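Local coordinates for BH1974 protein (Bacillus halodurans, PDB 3ON5), which probably assists xanthine dehydrogenase function, as XdhC-family proteins that handle the molybdenum cofactor do, although its precise role is not established, at residues Arg132-Asp135 and Tyr136-Gly140; Thr270-Phe273 and Gln274-Gln277; Ser173-Pro176 and Val177-Ile180. All blocks are in the same frame, centred on the assembly; numbering follows the deposited sequence.

Contact 1: Arg132-Asp135 and Tyr136-Gly140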
ATOM      1  N   ARG A 132      12.495  31.637   4.257  1.00 45.36           N
ATOM      2  CA  ARG A 132      13.646  32.539   4.219  1.00 44.96           C
ATOM      3  C   ARG A 132      14.877  31.833   4.798  1.00 50.71           C
ATOM      4  O   ARG A 132      15.969  32.010   4.264  1.00 51.33           O
ATOM      5  CB  ARG A 132      13.350  33.846   4.971  1.00 42.58           C
ATOM      6  CG  ARG A 132      14.349  34.959   4.667  1.00 56.09           C
ATOM      7  CD  ARG A 132      13.896  36.299   5.198  1.00 72.76           C
ATOM      8  NE  ARG A 132      14.837  37.374   4.862  1.00 86.83           N
ATOM      9  CZ  ARG A 132      14.673  38.651   5.209  1.00108.57           C
ATOM     10  NH1 ARG A 132      13.604  39.027   5.906  1.00 96.55           N
ATOM     11  NH2 ARG A 132      15.578  39.560   4.864  1.00 96.48           N
ATOM     12  N   VAL A 133      14.702  31.001   5.856  1.00 47.13           N
ATOM     13  CA  VAL A 133      15.775  30.218   6.478  1.00 45.33           C
ATOM     14  C   VAL A 133      16.343  29.247   5.425  1.00 50.92           C
ATOM     15  O   VAL A 133      17.551  29.241   5.189  1.00 51.52           O
ATOM     16  CB  VAL A 133      15.296  29.480   7.744  1.00 47.20           C
ATOM     17  CG1 VAL A 133      16.431  28.689   8.379  1.00 46.97           C
ATOM     18  CG2 VAL A 133      14.711  30.455   8.749  1.00 47.64           C
ATOM     19  N   TYR A 134      15.453  28.495   4.750  1.00 47.84           N
ATOM     20  CA  TYR A 134      15.782  27.536   3.696  1.00 47.36           C
ATOM     21  C   TYR A 134      16.613  28.212   2.588  1.00 51.73           C
ATOM     22  O   TYR A 134      17.690  27.714   2.254  1.00 51.26           O
ATOM     23  CB  TYR A 134      14.495  26.932   3.138  1.00 48.46           C
ATOM     24  CG  TYR A 134      14.673  26.046   1.931  1.00 52.16           C
ATOM     25  CD1 TYR A 134      15.097  24.724   2.067  1.00 53.78           C
ATOM     26  CD2 TYR A 134      14.330  26.495   0.657  1.00 54.05           C
ATOM     27  CE1 TYR A 134      15.228  23.890   0.957  1.00 54.82           C
ATOM     28  CE2 TYR A 134      14.465  25.674  -0.460  1.00 55.06           C
ATOM     29  CZ  TYR A 134      14.907  24.371  -0.306  1.00 63.70           C
ATOM     30  OH  TYR A 134      15.020  23.576  -1.427  1.00 65.27           O
ATOM     31  N   ASP A 135      16.164  29.372   2.088  1.00 48.77           N
ATOM     32  CA  ASP A 135      16.880  30.134   1.061  1.00 49.63           C
ATOM     33  C   ASP A 135      18.300  30.504   1.518  1.00 58.09           C
ATOM     34  O   ASP A 135      19.205  30.467   0.688  1.00 61.44           O
ATOM     35  CB  ASP A 135      16.111  31.406   0.675  1.00 51.52           C
ATOM     36  CG  ASP A 135      14.765  31.146   0.017  1.00 58.09           C
ATOM     37  OD1 ASP A 135      14.495  29.964  -0.354  1.00 59.04           O
ATOM     38  OD2 ASP A 135      13.983  32.118  -0.142  1.00 58.19           O
ATOM     39  N   TYR A 136      18.513  30.825   2.812  1.00 54.46           N
ATOM     40  CA  TYR A 136      19.855  31.149   3.298  1.00 54.73           C
ATOM     41  C   TYR A 136      20.720  29.887   3.368  1.00 59.42           C
ATOM     42  O   TYR A 136      21.917  29.990   3.124  1.00 60.94           O
ATOM     43  CB  TYR A 136      19.844  31.863   4.663  1.00 55.60           C
ATOM     44  CG  TYR A 136      19.565  33.347   4.552  1.00 56.84           C
ATOM     45  CD1 TYR A 136      20.546  34.228   4.109  1.00 59.92           C
ATOM     46  CD2 TYR A 136      18.336  33.875   4.927  1.00 56.76           C
ATOM     47  CE1 TYR A 136      20.294  35.593   3.993  1.00 61.43           C
ATOM     48  CE2 TYR A 136      18.071  35.239   4.817  1.00 58.53           C
ATOM     49  CZ  TYR A 136      19.052  36.093   4.339  1.00 66.66           C
ATOM     50  OH  TYR A 136      18.818  37.444   4.231  1.00 68.80           O
ATOM     51  N   LEU A 137      20.139  28.712   3.661  1.00 54.28           N
ATOM     52  CA  LEU A 137      20.908  27.461   3.723  1.00 53.46           C
ATOM     53  C   LEU A 137      21.271  26.985   2.318  1.00 60.77           C
ATOM     54  O   LEU A 137      22.287  26.307   2.136  1.00 61.68           O
ATOM     55  CB  LEU A 137      20.145  26.359   4.472  1.00 51.72           C
ATOM     56  CG  LEU A 137      19.687  26.651   5.886  1.00 54.76           C
ATOM     57  CD1 LEU A 137      18.867  25.498   6.416  1.00 53.21           C
ATOM     58  CD2 LEU A 137      20.844  26.956   6.789  1.00 55.23           C
ATOM     59  N   CYS A 138      20.431  27.338   1.325  1.00 58.60           N
ATOM     60  CA  CYS A 138      20.649  27.035  -0.094  1.00 58.83           C
ATOM     61  C   CYS A 138      21.798  27.907  -0.609  1.00 63.33           C
ATOM     62  O   CYS A 138      22.578  27.494  -1.469  1.00 63.76           O
ATOM     63  CB  CYS A 138      19.366  27.238  -0.902  1.00 59.21           C
ATOM     64  SG  CYS A 138      18.082  25.993  -0.571  1.00 62.40           S
ATOM     65  N   ALA A 139      21.914  29.110  -0.034  1.00 58.58           N
ATOM     66  CA  ALA A 139      22.971  30.057  -0.329  1.00 58.23           C
ATOM     67  C   ALA A 139      24.276  29.637   0.362  1.00 61.41           C
ATOM     68  O   ALA A 139      25.342  30.103  -0.035  1.00 63.40           O
ATOM     69  CB  ALA A 139      22.548  31.451   0.114  1.00 59.72           C
ATOM     70  N   GLY A 140      24.178  28.765   1.371  1.00 55.01           N
ATOM     71  CA  GLY A 140      25.319  28.287   2.138  1.00 54.82           C
ATOM     72  C   GLY A 140      25.551  28.980   3.476  1.00 60.03           C
ATOM     73  O   GLY A 140      26.511  28.651   4.185  1.00 61.39           O
TER
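Tyr-134 and Cys-138 meet one turn apart near the C-terminal end of helix 124-139, in a sulfur-aromatic contact, and a Schellman motif with Gly-140 as its C-prime residue ends the helix just beyond. The close-packed side of the helix is apolar. Val-133 and Leu-137 are buried there, CG1 of Val-133 lying 4.5 Å from CD1 of Leu-137, and both press on Leu-26 of helix 22-30. Their turn is held by the bond from Leu-137 N to Val-133 O, 3.1 Å long.

Round the helix the packing opens out to solvent. Arg-132, its chain extended, runs alongside Tyr-136 in the same direction, with guanidinium and ring planes 21° apart. The aliphatic part does the touching: CG of Arg-132 is 3.7 Å from CE2 of Tyr-136. With CG beside its own backbone N (chi1 -81°), the Tyr-136 ring is swung back along the helix to this neighbour. Phe-168 joins from strand 167-168, giving Arg-132 a cation-pi partner and packing on Tyr-136. Replacing this tyrosine by alanine would probably strip the flank of the Arg-132 chain, leave Phe-168 without the ring it packs on, and let the arginine turn more freely. Asp-135, also on the outer side, forms a salt bridge with Lys-131.

In the sulfur contact, SG of Cys-138 stands over one face of the Tyr-134 ring, offset toward the rim, and comes 3.6 Å from Tyr-134 CZ.

Contact 2: Thr270-Phe273 and Gln274-Gln277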
ATOM      1  N   THR A 270      40.422   7.154  -6.701  1.00 55.79           N
ATOM      2  CA  THR A 270      40.513   7.100  -8.155  1.00 56.92           C
ATOM      3  C   THR A 270      41.108   5.775  -8.618  1.00 66.43           C
ATOM      4  O   THR A 270      40.888   5.402  -9.765  1.00 67.43           O
ATOM      5  CB  THR A 270      41.342   8.271  -8.726  1.00 61.87           C
ATOM      6  OG1 THR A 270      42.728   8.059  -8.475  1.00 61.47           O
ATOM      7  CG2 THR A 270      40.902   9.632  -8.214  1.00 58.00           C
ATOM      8  N   HIS A 271      41.883   5.083  -7.746  1.00 65.32           N
ATOM      9  CA  HIS A 271      42.589   3.820  -8.025  1.00 66.67           C
ATOM     10  C   HIS A 271      43.738   4.056  -9.007  1.00 68.83           C
ATOM     11  O   HIS A 271      44.244   3.107  -9.589  1.00 71.16           O
ATOM     12  CB  HIS A 271      41.644   2.722  -8.564  1.00 68.23           C
ATOM     13  CG  HIS A 271      40.552   2.339  -7.619  1.00 71.58           C
ATOM     14  ND1 HIS A 271      40.774   1.445  -6.599  1.00 75.00           N
ATOM     15  CD2 HIS A 271      39.251   2.711  -7.597  1.00 72.79           C
ATOM     16  CE1 HIS A 271      39.614   1.311  -5.973  1.00 73.76           C
ATOM     17  NE2 HIS A 271      38.666   2.060  -6.533  1.00 72.50           N
ATOM     18  N   HIS A 272      44.134   5.324  -9.192  1.00 63.88           N
ATOM     19  CA  HIS A 272      45.224   5.805 -10.054  1.00 64.04           C
ATOM     20  C   HIS A 272      46.180   6.577  -9.209  1.00 65.08           C
ATOM     21  O   HIS A 272      45.813   7.632  -8.692  1.00 63.38           O
ATOM     22  CB  HIS A 272      44.698   6.661 -11.220  1.00 64.45           C
ATOM     23  CG  HIS A 272      43.939   5.897 -12.256  1.00 68.44           C
ATOM     24  ND1 HIS A 272      42.629   5.478 -12.036  1.00 69.46           N
ATOM     25  CD2 HIS A 272      44.303   5.558 -13.514  1.00 71.41           C
ATOM     26  CE1 HIS A 272      42.262   4.853 -13.144  1.00 69.54           C
ATOM     27  NE2 HIS A 272      43.235   4.883 -14.067  1.00 71.16           N
ATOM     28  N   PHE A 273      47.391   6.038  -9.033  1.00 62.23           N
ATOM     29  CA  PHE A 273      48.429   6.578  -8.170  1.00 62.06           C
ATOM     30  C   PHE A 273      48.759   8.035  -8.503  1.00 66.29           C
ATOM     31  O   PHE A 273      48.686   8.878  -7.612  1.00 65.50           O
ATOM     32  CB  PHE A 273      49.702   5.732  -8.265  1.00 65.02           C
ATOM     33  CG  PHE A 273      50.726   6.080  -7.209  1.00 66.59           C
ATOM     34  CD1 PHE A 273      51.696   7.052  -7.447  1.00 68.49           C
ATOM     35  CD2 PHE A 273      50.732   5.426  -5.980  1.00 67.84           C
ATOM     36  CE1 PHE A 273      52.629   7.383  -6.466  1.00 69.97           C
ATOM     37  CE2 PHE A 273      51.685   5.741  -5.009  1.00 71.40           C
ATOM     38  CZ  PHE A 273      52.626   6.716  -5.257  1.00 69.86           C
ATOM     39  N   GLN A 274      49.127   8.332  -9.751  1.00 64.06           N
ATOM     40  CA  GLN A 274      49.503   9.685 -10.169  1.00 64.34           C
ATOM     41  C   GLN A 274      48.357  10.683  -9.910  1.00 63.34           C
ATOM     42  O   GLN A 274      48.624  11.798  -9.443  1.00 62.23           O
ATOM     43  CB  GLN A 274      49.885   9.671 -11.658  1.00 67.34           C
ATOM     44  CG  GLN A 274      50.350  11.007 -12.237  1.00 94.98           C
ATOM     45  CD  GLN A 274      50.596  10.905 -13.728  1.00127.86           C
ATOM     46  OE1 GLN A 274      51.565  10.279 -14.186  1.00125.40           O
ATOM     47  NE2 GLN A 274      49.730  11.536 -14.519  1.00125.17           N
ATOM     48  N   LYS A 275      47.091  10.264 -10.181  1.00 55.83           N
ATOM     49  CA  LYS A 275      45.908  11.092  -9.968  1.00 53.06           C
ATOM     50  C   LYS A 275      45.735  11.372  -8.468  1.00 57.95           C
ATOM     51  O   LYS A 275      45.652  12.543  -8.087  1.00 58.17           O
ATOM     52  CB  LYS A 275      44.644  10.430 -10.559  1.00 53.69           C
ATOM     53  CG  LYS A 275      44.619  10.243 -12.077  1.00 55.59           C
ATOM     54  CD  LYS A 275      44.400  11.511 -12.865  1.00 61.31           C
ATOM     55  CE  LYS A 275      44.499  11.280 -14.352  1.00 71.24           C
ATOM     56  NZ  LYS A 275      45.878  10.879 -14.744  1.00 83.97           N
ATOM     57  N   ASP A 276      45.758  10.309  -7.616  1.00 53.86           N
ATOM     58  CA  ASP A 276      45.656  10.412  -6.157  1.00 53.07           C
ATOM     59  C   ASP A 276      46.772  11.291  -5.584  1.00 59.79           C
ATOM     60  O   ASP A 276      46.520  12.100  -4.687  1.00 59.87           O
ATOM     61  CB  ASP A 276      45.704   9.023  -5.515  1.00 55.52           C
ATOM     62  CG  ASP A 276      44.499   8.139  -5.772  1.00 70.21           C
ATOM     63  OD1 ASP A 276      43.467   8.659  -6.237  1.00 72.05           O
ATOM     64  OD2 ASP A 276      44.555   6.954  -5.424  1.00 77.60           O
ATOM     65  N   GLN A 277      47.992  11.166  -6.133  1.00 58.03           N
ATOM     66  CA  GLN A 277      49.130  11.953  -5.714  1.00 59.04           C
ATOM     67  C   GLN A 277      48.937  13.441  -6.063  1.00 62.44           C
ATOM     68  O   GLN A 277      49.286  14.259  -5.216  1.00 63.02           O
ATOM     69  CB  GLN A 277      50.408  11.418  -6.350  1.00 62.16           C
ATOM     70  CG  GLN A 277      51.650  11.964  -5.677  1.00 68.08           C
ATOM     71  CD  GLN A 277      52.901  11.421  -6.280  1.00 86.56           C
ATOM     72  OE1 GLN A 277      53.202  11.666  -7.453  1.00 83.74           O
ATOM     73  NE2 GLN A 277      53.696  10.737  -5.460  1.00 74.69           N
TER
HETATM   74  O   HOH W   1      42.317   4.960  -4.745  1.00 59.95           O
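Phe-273 and Asp-276 have the largest shares of this contact, in the first turn of helix 273-283. The Phe-273 ring lies along the outer flank of the turn, where CE1 is 3.7 Å from NE2 of Gln-277; ring and amide planes are 67° apart. The torsion chi1 of -169° sets the ring beside its own carbonyl carbon, along the same flank as Gln-277. Arg-299, Arg-302 and Leu-303 of helix 297-304 pack on this ring, and Gln-277 NE2 bonds to Leu-303 O. The backbones of the same pair are joined by Gln-277 N and Phe-273 O, 2.8 Å apart.

Asp-276 turns its carboxylate toward the preceding loop. OD1 accepts from the hydroxyl OG1 of Thr-270, in a bond whose refined length is doubtfully short, and weakly from Thr-270 N at 3.4 Å. OD2 takes a salt bridge from Arg-299 and a water bond, and that water accepts from His-271 N. The buried carboxylate is therefore gripped from several directions, which would probably favour its charged form. Its own N bonds to His-272 O at 2.9 Å, with an almost straight angle of 173°.

Thr-270 OG1 also accepts from His-272 N, 3.2 Å away. That bond makes an ST turn, leading to the N-cap His-272 in the strand-to-helix loop of a Rossmann domain.

Contact 3: Ser173-Pro176 and Val177-Ile180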
ATOM      1  N   SER A 173      11.215  42.560  21.309  1.00 87.83           N
ATOM      2  CA  SER A 173      12.068  43.228  22.288  1.00 90.05           C
ATOM      3  C   SER A 173      13.376  43.652  21.598  1.00 95.45           C
ATOM      4  O   SER A 173      13.417  43.848  20.377  1.00 94.61           O
ATOM      5  CB  SER A 173      12.321  42.349  23.515  1.00 93.54           C
ATOM      6  OG  SER A 173      13.176  41.249  23.253  1.00101.76           O
ATOM      7  N   GLY A 174      14.419  43.805  22.379  1.00 93.97           N
ATOM      8  CA  GLY A 174      15.710  44.273  21.900  1.00 94.95           C
ATOM      9  C   GLY A 174      16.457  43.438  20.884  1.00 96.06           C
ATOM     10  O   GLY A 174      15.869  42.847  19.980  1.00 93.42           O
ATOM     11  N   HIS A 175      17.786  43.479  21.003  1.00 93.97           N
ATOM     12  CA  HIS A 175      18.739  42.752  20.178  1.00 92.31           C
ATOM     13  C   HIS A 175      18.682  41.308  20.623  1.00 89.96           C
ATOM     14  O   HIS A 175      18.943  41.046  21.797  1.00 89.99           O
ATOM     15  CB  HIS A 175      20.154  43.369  20.318  1.00 96.53           C
ATOM     16  CG  HIS A 175      20.182  44.876  20.257  1.00103.25           C
ATOM     17  ND1 HIS A 175      19.877  45.654  21.371  1.00107.53           N
ATOM     18  CD2 HIS A 175      20.478  45.701  19.219  1.00106.18           C
ATOM     19  CE1 HIS A 175      19.989  46.913  20.975  1.00109.29           C
ATOM     20  NE2 HIS A 175      20.352  46.995  19.691  1.00108.76           N
ATOM     21  N   PRO A 176      18.206  40.365  19.789  1.00 81.55           N
ATOM     22  CA  PRO A 176      18.098  38.970  20.254  1.00 78.86           C
ATOM     23  C   PRO A 176      19.447  38.406  20.710  1.00 82.03           C
ATOM     24  O   PRO A 176      19.485  37.690  21.708  1.00 80.06           O
ATOM     25  CB  PRO A 176      17.571  38.226  19.032  1.00 77.84           C
ATOM     26  CG  PRO A 176      17.875  39.114  17.876  1.00 83.09           C
ATOM     27  CD  PRO A 176      17.775  40.500  18.387  1.00 81.20           C
ATOM     28  N   VAL A 177      20.550  38.794  20.026  1.00 80.42           N
ATOM     29  CA  VAL A 177      21.928  38.385  20.332  1.00 82.01           C
ATOM     30  C   VAL A 177      22.310  38.830  21.758  1.00 92.18           C
ATOM     31  O   VAL A 177      22.850  38.025  22.526  1.00 92.47           O
ATOM     32  CB  VAL A 177      22.933  38.947  19.290  1.00 85.80           C
ATOM     33  CG1 VAL A 177      24.350  38.441  19.557  1.00 86.48           C
ATOM     34  CG2 VAL A 177      22.511  38.583  17.882  1.00 82.98           C
ATOM     35  N   GLU A 178      22.007  40.096  22.112  1.00 92.82           N
ATOM     36  CA  GLU A 178      22.342  40.627  23.428  1.00 96.36           C
ATOM     37  C   GLU A 178      21.447  39.978  24.502  1.00101.09           C
ATOM     38  O   GLU A 178      21.901  39.783  25.628  1.00103.48           O
ATOM     39  CB  GLU A 178      22.235  42.158  23.458  1.00100.21           C
ATOM     40  CG  GLU A 178      22.999  42.781  24.619  1.00115.56           C
ATOM     41  CD  GLU A 178      23.895  43.937  24.226  1.00145.07           C
ATOM     42  OE1 GLU A 178      23.378  44.949  23.704  1.00145.21           O
ATOM     43  OE2 GLU A 178      25.117  43.841  24.482  1.00143.00           O
ATOM     44  N   TRP A 179      20.209  39.598  24.141  1.00 95.23           N
ATOM     45  CA  TRP A 179      19.279  38.933  25.057  1.00 94.72           C
ATOM     46  C   TRP A 179      19.799  37.536  25.427  1.00 98.38           C
ATOM     47  O   TRP A 179      19.656  37.118  26.578  1.00 98.61           O
ATOM     48  CB  TRP A 179      17.869  38.838  24.435  1.00 91.10           C
ATOM     49  CG  TRP A 179      16.855  38.218  25.340  1.00 91.42           C
ATOM     50  CD1 TRP A 179      16.150  38.842  26.323  1.00 96.04           C
ATOM     51  CD2 TRP A 179      16.437  36.847  25.353  1.00 89.09           C
ATOM     52  NE1 TRP A 179      15.319  37.946  26.954  1.00 94.40           N
ATOM     53  CE2 TRP A 179      15.473  36.713  26.379  1.00 93.31           C
ATOM     54  CE3 TRP A 179      16.773  35.715  24.591  1.00 87.88           C
ATOM     55  CZ2 TRP A 179      14.844  35.502  26.661  1.00 90.57           C
ATOM     56  CZ3 TRP A 179      16.140  34.516  24.869  1.00 87.32           C
ATOM     57  CH2 TRP A 179      15.191  34.418  25.893  1.00 88.39           C
ATOM     58  N   ILE A 180      20.400  36.826  24.446  1.00 93.86           N
ATOM     59  CA  ILE A 180      20.944  35.476  24.623  1.00 92.51           C
ATOM     60  C   ILE A 180      22.179  35.538  25.524  1.00101.29           C
ATOM     61  O   ILE A 180      22.216  34.817  26.521  1.00102.35           O
ATOM     62  CB  ILE A 180      21.274  34.777  23.268  1.00 92.36           C
ATOM     63  CG1 ILE A 180      20.015  34.623  22.407  1.00 89.39           C
ATOM     64  CG2 ILE A 180      21.937  33.401  23.505  1.00 92.18           C
ATOM     65  CD1 ILE A 180      20.282  34.324  20.971  1.00 89.06           C
TER
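The contact of His-175 and Pro-176 with Glu-178, Trp-179 and Ile-180 is a local one, made where the loop after strand 167-168 winds into helix 176-181. Two backbone bonds start the helix: Trp-179 N reaches His-175 O at 3.0 Å, and Ile-180 N reaches Pro-176 O at the same length.

Around the second carbonyl the side chains close in. CG1 of Ile-180 approaches Pro-176 O to 3.2 Å, since chi1 of -61° holds that branch beside the Ile-180 backbone N and hence on the proline side of the turn. CB of Trp-179 lies 3.4 Å from the same oxygen, which sits at the edge of the indole, near its plane; the ring itself leads away to meet Trp-171 edge-to-face.

His-175 is the N-cap residue and Pro-176 opens the first turn, a place where the missing N-H of proline costs the helix nothing, because the first amides of a helix have no carbonyl one turn back to bond to. Pro-176, Val-177 and Ile-180 all press on Ile-161 of strand 155-161, while Ile-180 and Trp-179 also meet Val-146 and Met-191, so the short helix packs on part of one face of the four-stranded antiparallel sheet of the central domain, over strands 155-161, 143-149 and 191-196.

On the solvent side His-175 and Glu-178 meet through their CB atoms, 4.0 Å apart. The chain of Glu-178 bends at chi2 and brings OE1 obliquely toward the imidazole, 4.3 Å from ND1 of His-175, near but not in contact.

All three contacts sit at helix ends: contact 1 where helix 124-139 stops, contacts 2 and 3 where theirs begin. Contacts 1 and 3 share the central domain, their centres 22 Å apart and their nearest atoms about 13 Å. They reach strand 143-149 through residues whose side chains should point to opposite sides of the strand, Val-143 for contact 1, Phe-144 and Val-146 for contact 3, consistent with their helices flanking opposite faces of one sheet. Contact 2 belongs to the Rossmann domain, its centre 36 Å from that of contact 1 and 52 Å from that of contact 3. It alone of the three meets another chain, with His-271 stacking edge-to-face on Tyr-49 of the second subunit.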